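Local coordinates for putative endonuclease/exonuclease/phosphatase family protein (Bacteroides thetaiotaomicron, PDB 3MPR), which probably cleaves phosphodiester bonds in nucleic acids as a metal-dependent nuclease of the DNase I-like endonuclease/exonuclease/phosphatase family, at residues F47-C52 / H83-Y88; K203-Y208 / S235-R240; Q3-T8 / F127-T132. One frame throughout, in Å; residues are numbered along the deposited sequence.

Interaction 1: F47-C52 / H83-Y88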
loop_
_atom_site.group_PDB
_atom_site.type_symbol
_atom_site.label_atom_id
_atom_site.label_comp_id
_atom_site.label_asym_id
_atom_site.label_seq_id
_atom_site.Cartn_x
_atom_site.Cartn_y
_atom_site.Cartn_z
ATOM N N PHE A 47 -11.207 -9.842 5.023
ATOM C CA PHE A 47 -10.923 -8.884 6.083
ATOM C C PHE A 47 -12.069 -8.742 7.072
ATOM O O PHE A 47 -13.222 -8.865 6.694
ATOM C CB PHE A 47 -10.499 -7.512 5.515
ATOM C CG PHE A 47 -11.523 -6.848 4.608
ATOM C CD1 PHE A 47 -11.689 -7.254 3.297
ATOM C CD2 PHE A 47 -12.254 -5.757 5.054
ATOM C CE1 PHE A 47 -12.602 -6.611 2.469
ATOM C CE2 PHE A 47 -13.163 -5.116 4.241
ATOM C CZ PHE A 47 -13.333 -5.541 2.933
ATOM N N GLY A 48 -11.717 -8.507 8.333
ATOM C CA GLY A 48 -12.669 -8.237 9.383
ATOM C C GLY A 48 -12.895 -6.744 9.446
ATOM O O GLY A 48 -11.955 -5.951 9.319
ATOM N N THR A 49 -14.151 -6.357 9.598
ATOM C CA THR A 49 -14.505 -4.956 9.779
ATOM C C THR A 49 -15.187 -4.759 11.127
ATOM O O THR A 49 -15.745 -5.697 11.688
ATOM C CB THR A 49 -15.469 -4.478 8.684
ATOM O OG1 THR A 49 -16.717 -5.185 8.795
ATOM C CG2 THR A 49 -14.857 -4.693 7.297
ATOM N N GLN A 50 -15.161 -3.537 11.643
ATOM C CA GLN A 50 -15.911 -3.236 12.850
ATOM C C GLN A 50 -16.733 -1.958 12.667
ATOM O O GLN A 50 -16.417 -1.115 11.818
ATOM C CB GLN A 50 -14.990 -3.139 14.069
ATOM C CG GLN A 50 -14.066 -4.351 14.256
ATOM C CD GLN A 50 -12.802 -4.285 13.412
ATOM O OE1 GLN A 50 -12.182 -3.226 13.271
ATOM N NE2 GLN A 50 -12.398 -5.428 12.857
ATOM N N GLU A 51 -17.803 -1.861 13.450
ATOM C CA GLU A 51 -18.652 -0.669 13.569
ATOM C C GLU A 51 -19.706 -0.426 12.496
ATOM O O GLU A 51 -20.446 0.549 12.581
ATOM C CB GLU A 51 -17.823 0.602 13.768
ATOM C CG GLU A 51 -17.097 0.643 15.095
ATOM C CD GLU A 51 -16.653 2.043 15.502
ATOM O OE1 GLU A 51 -17.315 3.036 15.109
ATOM O OE2 GLU A 51 -15.657 2.142 16.250
ATOM N N CYS A 52 -19.791 -1.281 11.488
ATOM C CA CYS A 52 -20.752 -1.017 10.419
ATOM C C CYS A 52 -22.194 -1.326 10.812
ATOM O O CYS A 52 -22.492 -2.407 11.294
ATOM C CB CYS A 52 -20.418 -1.843 9.185
ATOM S SG CYS A 52 -18.971 -1.240 8.295
ATOM N N HIS A 83 -21.908 -4.252 13.432
ATOM C CA HIS A 83 -21.507 -5.612 13.085
ATOM C C HIS A 83 -20.006 -5.784 13.272
ATOM O O HIS A 83 -19.240 -4.804 13.281
ATOM C CB HIS A 83 -21.820 -5.917 11.614
ATOM C CG HIS A 83 -23.284 -5.928 11.278
ATOM N ND1 HIS A 83 -24.072 -4.799 11.337
ATOM C CD2 HIS A 83 -24.092 -6.927 10.843
ATOM C CE1 HIS A 83 -25.305 -5.106 10.969
ATOM N NE2 HIS A 83 -25.341 -6.388 10.654
ATOM N N SER A 84 -19.602 -7.044 13.415
ATOM C CA SER A 84 -18.218 -7.457 13.229
ATOM C C SER A 84 -18.150 -8.216 11.906
ATOM O O SER A 84 -17.711 -9.367 11.850
ATOM C CB SER A 84 -17.780 -8.355 14.386
ATOM O OG SER A 84 -17.780 -7.618 15.604
ATOM N N ALA A 85 -18.602 -7.575 10.834
ATOM C CA ALA A 85 -18.764 -8.283 9.571
ATOM C C ALA A 85 -17.431 -8.665 8.933
ATOM O O ALA A 85 -16.484 -7.884 8.961
ATOM C CB ALA A 85 -19.592 -7.465 8.610
ATOM N N ILE A 86 -17.379 -9.861 8.350
ATOM C CA ILE A 86 -16.192 -10.334 7.613
ATOM C C ILE A 86 -16.484 -10.303 6.114
ATOM O O ILE A 86 -17.491 -10.858 5.668
ATOM C CB ILE A 86 -15.808 -11.770 8.050
ATOM C CG1 ILE A 86 -15.433 -11.791 9.539
ATOM C CG2 ILE A 86 -14.661 -12.336 7.199
ATOM C CD1 ILE A 86 -15.502 -13.196 10.184
ATOM N N PHE A 87 -15.632 -9.617 5.347
ATOM C CA PHE A 87 -15.760 -9.551 3.896
ATOM C C PHE A 87 -14.750 -10.498 3.268
ATOM O O PHE A 87 -13.645 -10.657 3.786
ATOM C CB PHE A 87 -15.485 -8.119 3.385
ATOM C CG PHE A 87 -16.634 -7.159 3.582
ATOM C CD1 PHE A 87 -16.890 -6.604 4.826
ATOM C CD2 PHE A 87 -17.422 -6.783 2.509
ATOM C CE1 PHE A 87 -17.933 -5.725 5.006
ATOM C CE2 PHE A 87 -18.467 -5.897 2.684
ATOM C CZ PHE A 87 -18.721 -5.367 3.937
ATOM N N TYR A 88 -15.110 -11.119 2.146
ATOM C CA TYR A 88 -14.188 -12.035 1.483
ATOM C C TYR A 88 -14.463 -12.074 -0.012
ATOM O O TYR A 88 -15.565 -11.748 -0.452
ATOM C CB TYR A 88 -14.289 -13.437 2.085
ATOM C CG TYR A 88 -15.640 -14.066 1.851
ATOM C CD1 TYR A 88 -16.737 -13.688 2.607
ATOM C CD2 TYR A 88 -15.826 -15.014 0.851
ATOM C CE1 TYR A 88 -17.989 -14.248 2.388
ATOM C CE2 TYR A 88 -17.071 -15.579 0.628
ATOM C CZ TYR A 88 -18.145 -15.187 1.407
ATOM O OH TYR A 88 -19.395 -15.720 1.203
HETATM O O HOH W 1 -18.713 -4.196 10.629
#

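Interaction 2: K203-Y208 / S235-R240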
loop_
_atom_site.group_PDB
_atom_site.type_symbol
_atom_site.label_atom_id
_atom_site.label_comp_id
_atom_site.label_asym_id
_atom_site.label_seq_id
_atom_site.Cartn_x
_atom_site.Cartn_y
_atom_site.Cartn_z
ATOM N N LYS A 203 5.442 -11.313 14.872
ATOM C CA LYS A 203 5.983 -12.492 14.195
ATOM C C LYS A 203 6.323 -12.306 12.709
ATOM O O LYS A 203 6.966 -13.168 12.111
ATOM C CB LYS A 203 5.049 -13.692 14.380
ATOM C CG LYS A 203 4.832 -14.060 15.842
ATOM C CD LYS A 203 6.151 -14.078 16.614
ATOM C CE LYS A 203 5.931 -14.380 18.089
ATOM N NZ LYS A 203 7.194 -14.238 18.879
ATOM N N CYS A 204 5.886 -11.201 12.112
ATOM C CA CYS A 204 6.125 -10.973 10.693
ATOM C C CYS A 204 7.625 -11.009 10.361
ATOM O O CYS A 204 8.446 -10.603 11.173
ATOM C CB CYS A 204 5.538 -9.616 10.258
ATOM S SG CYS A 204 6.233 -8.181 11.112
ATOM N N ASP A 205 7.966 -11.499 9.170
ATOM C CA ASP A 205 9.318 -11.322 8.630
ATOM C C ASP A 205 9.608 -9.856 8.353
ATOM O O ASP A 205 10.688 -9.353 8.684
ATOM C CB ASP A 205 9.494 -12.097 7.326
ATOM C CG ASP A 205 9.406 -13.601 7.520
ATOM O OD1 ASP A 205 9.738 -14.081 8.618
ATOM O OD2 ASP A 205 9.000 -14.296 6.568
ATOM N N TYR A 206 8.645 -9.188 7.727
ATOM C CA TYR A 206 8.796 -7.800 7.315
ATOM C C TYR A 206 7.730 -6.897 7.957
ATOM O O TYR A 206 6.530 -7.122 7.791
ATOM C CB TYR A 206 8.783 -7.666 5.783
ATOM C CG TYR A 206 9.216 -6.282 5.349
ATOM C CD1 TYR A 206 10.536 -6.026 4.993
ATOM C CD2 TYR A 206 8.315 -5.214 5.358
ATOM C CE1 TYR A 206 10.952 -4.736 4.639
ATOM C CE2 TYR A 206 8.715 -3.932 5.001
ATOM C CZ TYR A 206 10.026 -3.697 4.644
ATOM O OH TYR A 206 10.426 -2.424 4.312
ATOM N N ARG A 207 8.178 -5.880 8.690
ATOM C CA ARG A 207 7.271 -4.962 9.371
ATOM C C ARG A 207 7.319 -3.559 8.763
ATOM O O ARG A 207 8.388 -2.941 8.676
ATOM C CB ARG A 207 7.602 -4.904 10.865
ATOM C CG ARG A 207 6.679 -3.988 11.696
ATOM C CD ARG A 207 7.237 -3.782 13.102
ATOM N NE ARG A 207 7.238 -5.013 13.885
ATOM C CZ ARG A 207 8.086 -5.279 14.873
ATOM N NH1 ARG A 207 9.032 -4.406 15.210
ATOM N NH2 ARG A 207 7.997 -6.432 15.523
ATOM N N TYR A 208 6.153 -3.077 8.337
ATOM C CA TYR A 208 5.974 -1.730 7.800
ATOM C C TYR A 208 4.967 -1.015 8.698
ATOM O O TYR A 208 3.764 -1.204 8.571
ATOM C CB TYR A 208 5.447 -1.804 6.357
ATOM C CG TYR A 208 5.277 -0.463 5.678
ATOM C CD1 TYR A 208 6.294 0.474 5.692
ATOM C CD2 TYR A 208 4.096 -0.140 5.020
ATOM C CE1 TYR A 208 6.144 1.704 5.080
ATOM C CE2 TYR A 208 3.940 1.087 4.393
ATOM C CZ TYR A 208 4.975 1.997 4.427
ATOM O OH TYR A 208 4.836 3.208 3.808
ATOM N N SER A 235 0.891 -21.977 13.390
ATOM C CA SER A 235 1.101 -22.772 12.180
ATOM C C SER A 235 1.165 -21.916 10.912
ATOM O O SER A 235 1.705 -22.351 9.886
ATOM C CB SER A 235 0.026 -23.857 12.052
ATOM O OG SER A 235 -1.268 -23.290 12.116
ATOM N N PHE A 236 0.628 -20.695 10.975
ATOM C CA PHE A 236 0.806 -19.759 9.868
ATOM C C PHE A 236 2.198 -19.158 9.886
ATOM O O PHE A 236 2.739 -18.849 10.943
ATOM C CB PHE A 236 -0.181 -18.583 9.934
ATOM C CG PHE A 236 -1.565 -18.920 9.512
ATOM C CD1 PHE A 236 -1.891 -19.019 8.163
ATOM C CD2 PHE A 236 -2.562 -19.102 10.461
ATOM C CE1 PHE A 236 -3.187 -19.312 7.772
ATOM C CE2 PHE A 236 -3.861 -19.393 10.071
ATOM C CZ PHE A 236 -4.175 -19.494 8.729
ATOM N N HIS A 237 2.769 -18.957 8.711
ATOM C CA HIS A 237 3.970 -18.139 8.630
ATOM C C HIS A 237 3.556 -16.711 8.276
ATOM O O HIS A 237 2.861 -16.493 7.284
ATOM C CB HIS A 237 4.935 -18.658 7.579
ATOM C CG HIS A 237 6.218 -17.891 7.541
ATOM N ND1 HIS A 237 7.143 -17.945 8.562
ATOM C CD2 HIS A 237 6.709 -17.014 6.635
ATOM C CE1 HIS A 237 8.161 -17.153 8.274
ATOM N NE2 HIS A 237 7.921 -16.577 7.109
ATOM N N VAL A 238 3.968 -15.747 9.090
ATOM C CA VAL A 238 3.562 -14.365 8.868
ATOM C C VAL A 238 4.666 -13.686 8.049
ATOM O O VAL A 238 5.759 -13.444 8.555
ATOM C CB VAL A 238 3.328 -13.607 10.193
ATOM C CG1 VAL A 238 2.889 -12.171 9.910
ATOM C CG2 VAL A 238 2.262 -14.325 11.052
ATOM N N LYS A 239 4.373 -13.411 6.784
ATOM C CA LYS A 239 5.352 -12.837 5.873
ATOM C C LYS A 239 5.515 -11.335 6.106
ATOM O O LYS A 239 6.636 -10.824 6.175
ATOM C CB LYS A 239 4.935 -13.083 4.422
ATOM C CG LYS A 239 4.732 -14.553 4.066
ATOM C CD LYS A 239 6.052 -15.250 3.756
ATOM C CE LYS A 239 6.667 -14.713 2.464
ATOM N NZ LYS A 239 7.926 -15.417 2.122
ATOM N N ARG A 240 4.404 -10.619 6.240
ATOM C CA ARG A 240 4.511 -9.159 6.234
ATOM C C ARG A 240 3.339 -8.505 6.941
ATOM O O ARG A 240 2.218 -8.992 6.880
ATOM C CB ARG A 240 4.640 -8.647 4.790
ATOM C CG ARG A 240 4.965 -7.153 4.644
ATOM C CD ARG A 240 5.638 -6.861 3.284
ATOM N NE ARG A 240 4.757 -7.163 2.155
ATOM C CZ ARG A 240 5.071 -6.976 0.876
ATOM N NH1 ARG A 240 6.268 -6.487 0.535
ATOM N NH2 ARG A 240 4.186 -7.288 -0.072
HETATM O O HOH W 2 5.741 -16.300 11.205
HETATM O O HOH W 3 8.954 -13.588 4.198
#

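Interaction 3: Q3-T8 / F127-T132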
loop_
_atom_site.group_PDB
_atom_site.type_symbol
_atom_site.label_atom_id
_atom_site.label_comp_id
_atom_site.label_asym_id
_atom_site.label_seq_id
_atom_site.Cartn_x
_atom_site.Cartn_y
_atom_site.Cartn_z
ATOM N N GLN A 3 -0.824 -28.066 -2.050
ATOM C CA GLN A 3 -0.137 -26.815 -2.357
ATOM C C GLN A 3 -0.127 -25.856 -1.171
ATOM O O GLN A 3 -1.110 -25.784 -0.424
ATOM C CB GLN A 3 -0.799 -26.133 -3.556
ATOM C CG GLN A 3 -0.849 -27.000 -4.795
ATOM C CD GLN A 3 0.516 -27.539 -5.164
ATOM O OE1 GLN A 3 1.518 -26.822 -5.106
ATOM N NE2 GLN A 3 0.566 -28.815 -5.532
ATOM N N PRO A 4 0.974 -25.097 -1.010
ATOM C CA PRO A 4 0.975 -24.077 0.043
ATOM C C PRO A 4 -0.028 -22.992 -0.324
ATOM O O PRO A 4 -0.344 -22.810 -1.501
ATOM C CB PRO A 4 2.401 -23.505 0.003
ATOM C CG PRO A 4 3.044 -24.050 -1.270
ATOM C CD PRO A 4 2.014 -24.846 -2.023
ATOM N N THR A 5 -0.530 -22.277 0.671
ATOM C CA THR A 5 -1.560 -21.284 0.409
ATOM C C THR A 5 -1.057 -19.918 0.841
ATOM O O THR A 5 -0.495 -19.780 1.922
ATOM C CB THR A 5 -2.854 -21.627 1.165
ATOM O OG1 THR A 5 -3.336 -22.899 0.716
ATOM C CG2 THR A 5 -3.924 -20.565 0.920
ATOM N N SER A 6 -1.227 -18.919 -0.020
ATOM C CA SER A 6 -0.938 -17.532 0.363
ATOM C C SER A 6 -2.223 -16.736 0.532
ATOM O O SER A 6 -3.116 -16.805 -0.316
ATOM C CB SER A 6 -0.042 -16.857 -0.683
ATOM O OG SER A 6 1.226 -17.453 -0.659
ATOM N N LEU A 7 -2.320 -15.994 1.634
ATOM C CA LEU A 7 -3.504 -15.192 1.930
ATOM C C LEU A 7 -3.123 -13.757 2.292
ATOM O O LEU A 7 -2.183 -13.538 3.047
ATOM C CB LEU A 7 -4.232 -15.776 3.149
ATOM C CG LEU A 7 -4.876 -17.145 3.053
ATOM C CD1 LEU A 7 -5.417 -17.545 4.414
ATOM C CD2 LEU A 7 -5.982 -17.132 2.010
ATOM N N THR A 8 -3.888 -12.786 1.807
ATOM C CA THR A 8 -3.754 -11.428 2.319
ATOM C C THR A 8 -4.984 -11.113 3.149
ATOM O O THR A 8 -6.099 -11.153 2.636
ATOM C CB THR A 8 -3.648 -10.411 1.188
ATOM O OG1 THR A 8 -2.441 -10.659 0.469
ATOM C CG2 THR A 8 -3.615 -8.991 1.748
ATOM N N PHE A 127 -13.640 -21.148 6.441
ATOM C CA PHE A 127 -13.465 -20.981 4.998
ATOM C C PHE A 127 -12.665 -22.101 4.354
ATOM O O PHE A 127 -11.858 -22.748 5.012
ATOM C CB PHE A 127 -12.755 -19.653 4.698
ATOM C CG PHE A 127 -13.583 -18.451 5.003
ATOM C CD1 PHE A 127 -13.570 -17.899 6.269
ATOM C CD2 PHE A 127 -14.377 -17.871 4.022
ATOM C CE1 PHE A 127 -14.346 -16.801 6.563
ATOM C CE2 PHE A 127 -15.168 -16.761 4.312
ATOM C CZ PHE A 127 -15.146 -16.224 5.582
ATOM N N LYS A 128 -12.883 -22.299 3.053
ATOM C CA LYS A 128 -12.105 -23.240 2.266
ATOM C C LYS A 128 -11.614 -22.545 0.990
ATOM O O LYS A 128 -12.412 -22.018 0.217
ATOM C CB LYS A 128 -12.951 -24.462 1.900
ATOM C CG LYS A 128 -12.187 -25.531 1.119
ATOM C CD LYS A 128 -13.035 -26.777 0.917
ATOM C CE LYS A 128 -12.222 -27.925 0.363
ATOM N NZ LYS A 128 -13.079 -29.105 0.057
ATOM N N CYS A 129 -10.305 -22.560 0.770
ATOM C CA CYS A 129 -9.733 -21.935 -0.407
ATOM C C CYS A 129 -10.100 -22.742 -1.645
ATOM O O CYS A 129 -9.897 -23.961 -1.693
ATOM C CB CYS A 129 -8.214 -21.815 -0.256
ATOM S SG CYS A 129 -7.734 -20.846 1.192
ATOM N N LYS A 130 -10.651 -22.064 -2.639
ATOM C CA LYS A 130 -11.079 -22.733 -3.863
ATOM C C LYS A 130 -9.904 -23.321 -4.648
ATOM O O LYS A 130 -10.048 -24.359 -5.295
ATOM C CB LYS A 130 -11.891 -21.783 -4.744
ATOM C CG LYS A 130 -13.275 -21.483 -4.192
ATOM C CD LYS A 130 -14.083 -20.612 -5.146
ATOM C CE LYS A 130 -15.541 -20.567 -4.734
ATOM N NZ LYS A 130 -16.384 -19.701 -5.622
ATOM N N ASP A 131 -8.742 -22.676 -4.592
ATOM C CA ASP A 131 -7.606 -23.210 -5.334
ATOM C C ASP A 131 -6.929 -24.387 -4.628
ATOM O O ASP A 131 -6.797 -25.462 -5.208
ATOM C CB ASP A 131 -6.588 -22.125 -5.729
ATOM C CG ASP A 131 -6.155 -21.260 -4.564
ATOM O OD1 ASP A 131 -6.550 -21.536 -3.409
ATOM O OD2 ASP A 131 -5.401 -20.293 -4.806
ATOM N N THR A 132 -6.535 -24.210 -3.373
ATOM C CA THR A 132 -5.719 -25.226 -2.713
ATOM C C THR A 132 -6.519 -26.169 -1.831
ATOM O O THR A 132 -6.013 -27.216 -1.415
ATOM C CB THR A 132 -4.626 -24.592 -1.834
ATOM O OG1 THR A 132 -5.239 -23.877 -0.752
ATOM C CG2 THR A 132 -3.766 -23.642 -2.646
HETATM O O HOH W 4 -3.297 -27.756 0.283
HETATM O O HOH W 5 -3.595 -28.444 -2.815
#

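Interaction 1: F47-C52 / H83-Y88
Phe-87 lays its CB over one face of the Phe-47 ring, 3.6 Å from the ring centroid, a CH-pi contact displaced toward the CE1 and CZ rim. The two phenyl planes are nearly parallel, 11° apart, yet slid so far that they barely overlap. Both side chains leave the same face of the sheet, and Phe-47 leans across because its CG sits between the backbone N and carbonyl carbon (chi1 59°), which swings the ring under its neighbour. Beneath them the backbones form an antiparallel hydrogen-bonded pair, Phe-47 N to Phe-87 O at 2.9 Å and Phe-87 N back to Phe-47 O. Leu-57 of helix 54-63 packs on Phe-87 from this side.

Two residues on, Thr-49 divides its branches: Thr-49 CG2 meets Phe-87 CD1 at 3.7 Å, while Thr-49 OG1 donates to Ala-85 O at 2.7 Å. That carbonyl also accepts Thr-49 N, nearly in line with its C=O bond, whereas the hydroxyl comes in bent and tilted from the carbonyl plane. Where the chains leave the regular pairing, a water donates to Thr-49 OG1 and His-83 O and accepts from Cys-52 N.

Beyond this water the Cys-52 carbonyl accepts twice from one residue: His-83 N and His-83 ND1 reach its O from opposite faces of the carbonyl plane, the ring nitrogen at 2.9 Å, and both bonds are bent. The oxygen lies near the ND1 edge of the imidazole, 19° out of the ring plane, and limits its rotation. Glu-51 turns the other way, its carboxylate taken by Arg-15, Asn-16 and Asn-13. Glu-51 binds magnesium in this protein, though this chain carries none, and a metal-binding glutamate just past the end of a central strand is a hallmark of the DNase I-like fold.

Interaction 2: K203-Y208 / S235-R240
A parallel strand pairing at the margin of one of the two sheets of the sandwich in this DNase I-like fold joins 206-208, the outermost strand within the chain, to 237-243. Asp-205 N donates to Val-238 O and Tyr-206 N to Lys-239 O, both at 3.0 Å. Lys-239 and Arg-240 together face Glu-286 on the next strand, a classic beta bulge. On one face Val-238 CG1 packs on Cys-204 CB at 3.7 Å.

On the other face Tyr-206 and Arg-240 run side by side in the same direction, CD2 of the ring 3.8 Å from Arg-240 CD, with ring and guanidinium planes 82° apart. The guanidinium forms salt bridges with Glu-286 of its own chain and with Asp-43 of the second subunit, while Tyr-206 OH reaches Gln-40 of that subunit. With an alanine in place of Arg-240, Glu-286 and Asp-43 of the second subunit would probably lose their shared cation, and the Tyr-206 ring the methylene that lies alongside it.

At the exposed end His-237, its CG anti to the backbone N (chi1 -176°), extends to Asp-205. Its NE2 donates to Asp-205 OD2 at 2.6 Å on the syn side, 22° out of the carboxylate plane, and a water donates to that same oxygen.

Interaction 3: Q3-T8 / F127-T132
Thr-132 and Thr-5 meet hydroxyl to hydroxyl, Thr-132 OG1 donating to Thr-5 OG1 at 2.6 Å. Their side chains take different rotamers to do this. In Thr-132 the hydroxyl stands between the backbone N and the carbonyl carbon (chi1 65°), where it can also accept Phe-134 N, and Thr-132 CG2 approaches Pro-4 O at 3.7 Å and also touches Gln-3 CB. Thr-5 instead keeps OG1 beside its own N (chi1 -61°), which sends CG2 the other way, to Cys-129 SG at 3.8 Å.

Cys-129 SG thus touches the Thr-5 methyl and, more loosely, Leu-7 CD2 at 4.2 Å. Phe-93 and Phe-136 pack around Cys-129 and Leu-7, so this inner end of the contact belongs to the apolar layer between the two sheets of the sandwich.

At the outer end, where Gln-3 lies beside Thr-132, two waters sit between the backbones; one accepts from Gln-3 N at 2.9 Å.

With no backbone pairing between these segments, the join rests on side chains: the hydroxyl bond, its donor oxygen also accepting Phe-134 N, is the only direct polar link, and the inner end depends on apolar contact with the Cys-129 sulfur.

How the interactions relate
Interactions 1, 2 and 3 all reach the same sheet. Strand 46-50 of interaction 1 neighbours strand 5-13 of interaction 3, while interaction 2 lies at the far margin, its centre 22 Å from that of interaction 1. Interaction 3 closes a loop in the chain within which interaction 1 is nested, and the two touch: Tyr-88 CG lies 3.7 Å from Phe-127 CE2, linking this sheet to strand 121-129 of the other. Interactions 2 and 3 come within about 4 Å at their nearest atoms without touching. Of the three, interaction 1 holds Glu-51, which binds magnesium in this protein although none is bound to this chain; the other two lie away from that site, and interaction 2 faces the second subunit.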